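Local coordinates for PTS-dependent dihydroxyacetone kinase operon regulatory protein (Escherichia coli, PDB 4LRZ), which activates transcription of the dhaKLM operon from a sigma-70 promoter and represses its own expression, the part modelled here probably being its sensor domain, at residues A52-A64 and I181-S193. Numbering follows the deposited sequence. Where two conformers were deposited one is given.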
# COMPACT_ATOMS: atom_id res chain seq x y z
N ALA F 52 -2.74 -9.61 12.10
CA ALA F 52 -2.56 -8.57 11.11
C ALA F 52 -3.19 -8.99 9.78
O ALA F 52 -4.04 -8.28 9.25
CB ALA F 52 -1.09 -8.18 10.98
N MET F 53 -2.81 -10.15 9.25
CA MET F 53 -3.40 -10.63 8.00
C MET F 53 -4.90 -10.93 8.17
O MET F 53 -5.70 -10.74 7.26
CB MET F 53 -2.62 -11.85 7.46
CG MET F 53 -3.31 -12.63 6.29
SD MET F 53 -3.53 -14.46 6.58
CE MET F 53 -4.01 -14.37 8.30
N LEU F 54 -5.30 -11.39 9.35
CA LEU F 54 -6.68 -11.82 9.57
C LEU F 54 -7.67 -10.71 9.50
O LEU F 54 -8.70 -10.81 8.84
CB LEU F 54 -6.88 -12.44 10.98
CG LEU F 54 -7.12 -13.93 11.02
CD1 LEU F 54 -7.43 -14.38 12.44
CD2 LEU F 54 -8.21 -14.35 10.03
N THR F 55 -7.38 -9.65 10.23
CA THR F 55 -8.35 -8.59 10.35
C THR F 55 -8.54 -7.97 8.98
O THR F 55 -9.66 -7.63 8.61
CB THR F 55 -7.98 -7.56 11.42
OG1 THR F 55 -6.94 -6.75 10.92
CG2 THR F 55 -7.51 -8.25 12.67
N LEU F 56 -7.46 -7.88 8.20
CA LEU F 56 -7.51 -7.32 6.85
C LEU F 56 -8.28 -8.27 5.94
O LEU F 56 -9.18 -7.87 5.20
CB LEU F 56 -6.10 -7.10 6.33
CG LEU F 56 -5.21 -6.05 7.00
CD1 LEU F 56 -3.90 -6.02 6.25
CD2 LEU F 56 -5.83 -4.64 6.92
N GLY F 57 -7.96 -9.55 6.05
CA GLY F 57 -8.64 -10.58 5.29
C GLY F 57 -10.13 -10.68 5.54
O GLY F 57 -10.89 -10.93 4.60
N GLN F 58 -10.55 -10.54 6.80
CA GLN F 58 -11.96 -10.72 7.20
C GLN F 58 -12.84 -9.55 6.67
O GLN F 58 -13.98 -9.77 6.23
CB GLN F 58 -12.09 -10.86 8.73
CG GLN F 58 -11.65 -12.23 9.31
CD GLN F 58 -11.64 -12.30 10.87
OE1 GLN F 58 -11.98 -13.33 11.43
NE2 GLN F 58 -11.24 -11.22 11.54
N ALA F 59 -12.30 -8.33 6.71
CA ALA F 59 -13.01 -7.15 6.16
C ALA F 59 -13.24 -7.32 4.65
O ALA F 59 -14.36 -7.07 4.14
CB ALA F 59 -12.24 -5.85 6.46
N ALA F 60 -12.18 -7.76 3.96
CA ALA F 60 -12.17 -7.95 2.52
C ALA F 60 -13.16 -9.05 2.07
O ALA F 60 -13.85 -8.94 1.02
CB ALA F 60 -10.76 -8.32 2.09
N LEU F 61 -13.22 -10.09 2.89
CA LEU F 61 -14.09 -11.23 2.66
C LEU F 61 -15.55 -10.93 2.94
O LEU F 61 -16.41 -11.37 2.18
CB LEU F 61 -13.59 -12.46 3.44
CG LEU F 61 -12.89 -13.50 2.56
CD1 LEU F 61 -11.92 -12.90 1.62
CD2 LEU F 61 -12.19 -14.65 3.37
N GLU F 62 -15.84 -10.29 4.06
CA GLU F 62 -17.18 -9.70 4.27
C GLU F 62 -17.69 -8.89 3.09
O GLU F 62 -18.83 -9.08 2.67
CB GLU F 62 -17.25 -8.81 5.54
CG GLU F 62 -17.10 -9.70 6.78
CD GLU F 62 -16.58 -8.95 7.99
OE1 GLU F 62 -16.24 -9.64 9.00
OE2 GLU F 62 -16.54 -7.69 7.93
N ASP F 63 -16.84 -8.01 2.56
CA ASP F 63 -17.18 -7.22 1.40
C ASP F 63 -17.40 -8.08 0.14
O ASP F 63 -18.30 -7.80 -0.64
CB ASP F 63 -16.13 -6.14 1.14
CG ASP F 63 -16.10 -5.04 2.26
OD1 ASP F 63 -15.37 -4.04 2.09
OD2 ASP F 63 -16.79 -5.16 3.30
N ALA F 64 -16.60 -9.13 -0.05
CA ALA F 64 -16.73 -9.91 -1.28
C ALA F 64 -18.07 -10.58 -1.20
O ALA F 64 -18.79 -10.63 -2.19
CB ALA F 64 -15.61 -10.96 -1.45
N ILE F 181 -8.39 -10.59 -4.31
CA ILE F 181 -8.50 -10.42 -2.85
C ILE F 181 -7.19 -10.79 -2.16
O ILE F 181 -6.72 -10.04 -1.32
CB ILE F 181 -9.66 -11.18 -2.25
CG1 ILE F 181 -10.97 -10.56 -2.71
CG2 ILE F 181 -9.61 -11.18 -0.75
CD1 ILE F 181 -12.15 -11.48 -2.44
N ALA F 182 -6.54 -11.87 -2.57
CA ALA F 182 -5.20 -12.18 -1.99
C ALA F 182 -4.23 -11.08 -2.26
O ALA F 182 -3.49 -10.66 -1.38
CB ALA F 182 -4.58 -13.57 -2.45
N ARG F 183 -4.20 -10.59 -3.48
CA ARG F 183 -3.32 -9.44 -3.75
C ARG F 183 -3.63 -8.15 -3.01
O ARG F 183 -2.72 -7.39 -2.63
CB ARG F 183 -3.11 -9.23 -5.23
CG ARG F 183 -1.76 -9.89 -5.59
CD ARG F 183 -1.83 -10.83 -6.79
NE ARG F 183 -2.02 -10.09 -8.03
CZ ARG F 183 -1.60 -10.50 -9.23
NH1 ARG F 183 -0.95 -11.67 -9.38
NH2 ARG F 183 -1.85 -9.75 -10.29
N GLU F 184 -4.91 -7.91 -2.75
CA GLU F 184 -5.33 -6.74 -2.01
C GLU F 184 -4.89 -6.85 -0.55
O GLU F 184 -4.30 -5.92 -0.05
CB GLU F 184 -6.85 -6.55 -2.14
CG GLU F 184 -7.52 -5.91 -0.93
CD GLU F 184 -8.98 -5.46 -1.20
OE1 GLU F 184 -9.27 -4.29 -0.85
OE2 GLU F 184 -9.82 -6.24 -1.74
N VAL F 185 -5.15 -7.98 0.10
CA VAL F 185 -4.72 -8.19 1.49
C VAL F 185 -3.15 -8.11 1.60
O VAL F 185 -2.59 -7.37 2.43
CB VAL F 185 -5.29 -9.52 2.05
CG1 VAL F 185 -4.98 -9.67 3.51
CG2 VAL F 185 -6.82 -9.59 1.84
N GLY F 186 -2.45 -8.81 0.72
CA GLY F 186 -1.01 -8.61 0.55
C GLY F 186 -0.58 -7.16 0.50
O GLY F 186 0.26 -6.69 1.32
N ASN F 187 -1.16 -6.39 -0.38
CA ASN F 187 -0.68 -5.03 -0.51
C ASN F 187 -1.00 -4.19 0.72
O ASN F 187 -0.26 -3.26 1.04
CB ASN F 187 -1.16 -4.41 -1.81
CG ASN F 187 -0.53 -5.05 -3.02
OD1 ASN F 187 0.61 -5.54 -2.95
ND2 ASN F 187 -1.25 -5.10 -4.11
N LEU F 188 -2.07 -4.56 1.41
CA LEU F 188 -2.42 -3.84 2.59
C LEU F 188 -1.41 -4.13 3.70
O LEU F 188 -1.16 -3.27 4.52
CB LEU F 188 -3.80 -4.21 3.03
CG LEU F 188 -5.02 -3.32 2.78
CD1 LEU F 188 -4.80 -1.96 2.20
CD2 LEU F 188 -6.13 -4.13 2.09
N LEU F 189 -0.84 -5.34 3.73
CA LEU F 189 0.19 -5.65 4.72
C LEU F 189 1.42 -4.83 4.38
O LEU F 189 2.07 -4.28 5.25
CB LEU F 189 0.53 -7.14 4.77
CG LEU F 189 -0.57 -8.07 5.32
CD1 LEU F 189 -0.20 -9.53 5.02
CD2 LEU F 189 -0.82 -7.87 6.82
N LEU F 190 1.70 -4.71 3.10
CA LEU F 190 2.78 -3.85 2.65
C LEU F 190 2.59 -2.36 3.01
O LEU F 190 3.58 -1.69 3.38
CB LEU F 190 2.93 -4.00 1.13
CG LEU F 190 3.99 -3.15 0.45
CD1 LEU F 190 5.34 -3.68 0.85
CD2 LEU F 190 3.80 -3.25 -1.08
N THR F 191 1.35 -1.86 2.92
CA THR F 191 1.15 -0.46 3.27
C THR F 191 1.28 -0.24 4.79
O THR F 191 1.84 0.76 5.19
CB THR F 191 -0.14 0.22 2.69
OG1 THR F 191 -1.26 -0.06 3.52
CG2 THR F 191 -0.45 -0.26 1.30
N ASP F 192 0.84 -1.20 5.61
CA ASP F 192 1.10 -1.15 7.07
C ASP F 192 2.61 -1.06 7.34
O ASP F 192 3.07 -0.27 8.18
CB ASP F 192 0.53 -2.37 7.83
CG ASP F 192 -0.97 -2.22 8.20
OD1 ASP F 192 -1.55 -1.13 8.02
OD2 ASP F 192 -1.58 -3.21 8.67
N SER F 193 3.37 -1.86 6.62
CA SER F 193 4.81 -1.89 6.86
C SER F 193 5.53 -0.63 6.30
O SER F 193 6.50 -0.17 6.88
CB SER F 193 5.42 -3.21 6.40
OG SER F 193 6.01 -3.11 5.13
O HOH W 1 -12.63 -7.05 -1.62
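V185 pushes its two methyls into a hollow on helix 52-64 lined by M53, L56, A60 and the bare backbone of G57. CG1 stands anti to the backbone N of V185 (chi1 -174°), which sets it 3.9 Å from N of G57. CG2 of V185 lies 4.0 Å from CA of G57 and meets the methyl of A60. Cutting V185 back to an alanine would probably leave a gap over G57. The reverse knob is L56, whose side chain sits among V185, L188, L189 and D192. Its CB meets CG1 of V185, and its CD1 lies 3.6 Å from CD2 of L189 and 3.7 Å from CB of L188. The segments run roughly antiparallel (139°), their axes 9.6 Å apart at closest approach. Both pack on the antiparallel sheet of the GAF domain, where I161 touches L61 and I181. Residues 181-193 lie on long helix 174-211, which continues toward the PAS fold. Near A64, I181 spreads its branches: CG2 rests 3.7 Å from CD1 of L61, and CD1 3.6 Å from CB of A64. No direct hydrogen bond joins the segments, but a water donates to OE2 of E184 and weakly to O of A60. At the far end, L189 puts CD1 against CB of M53.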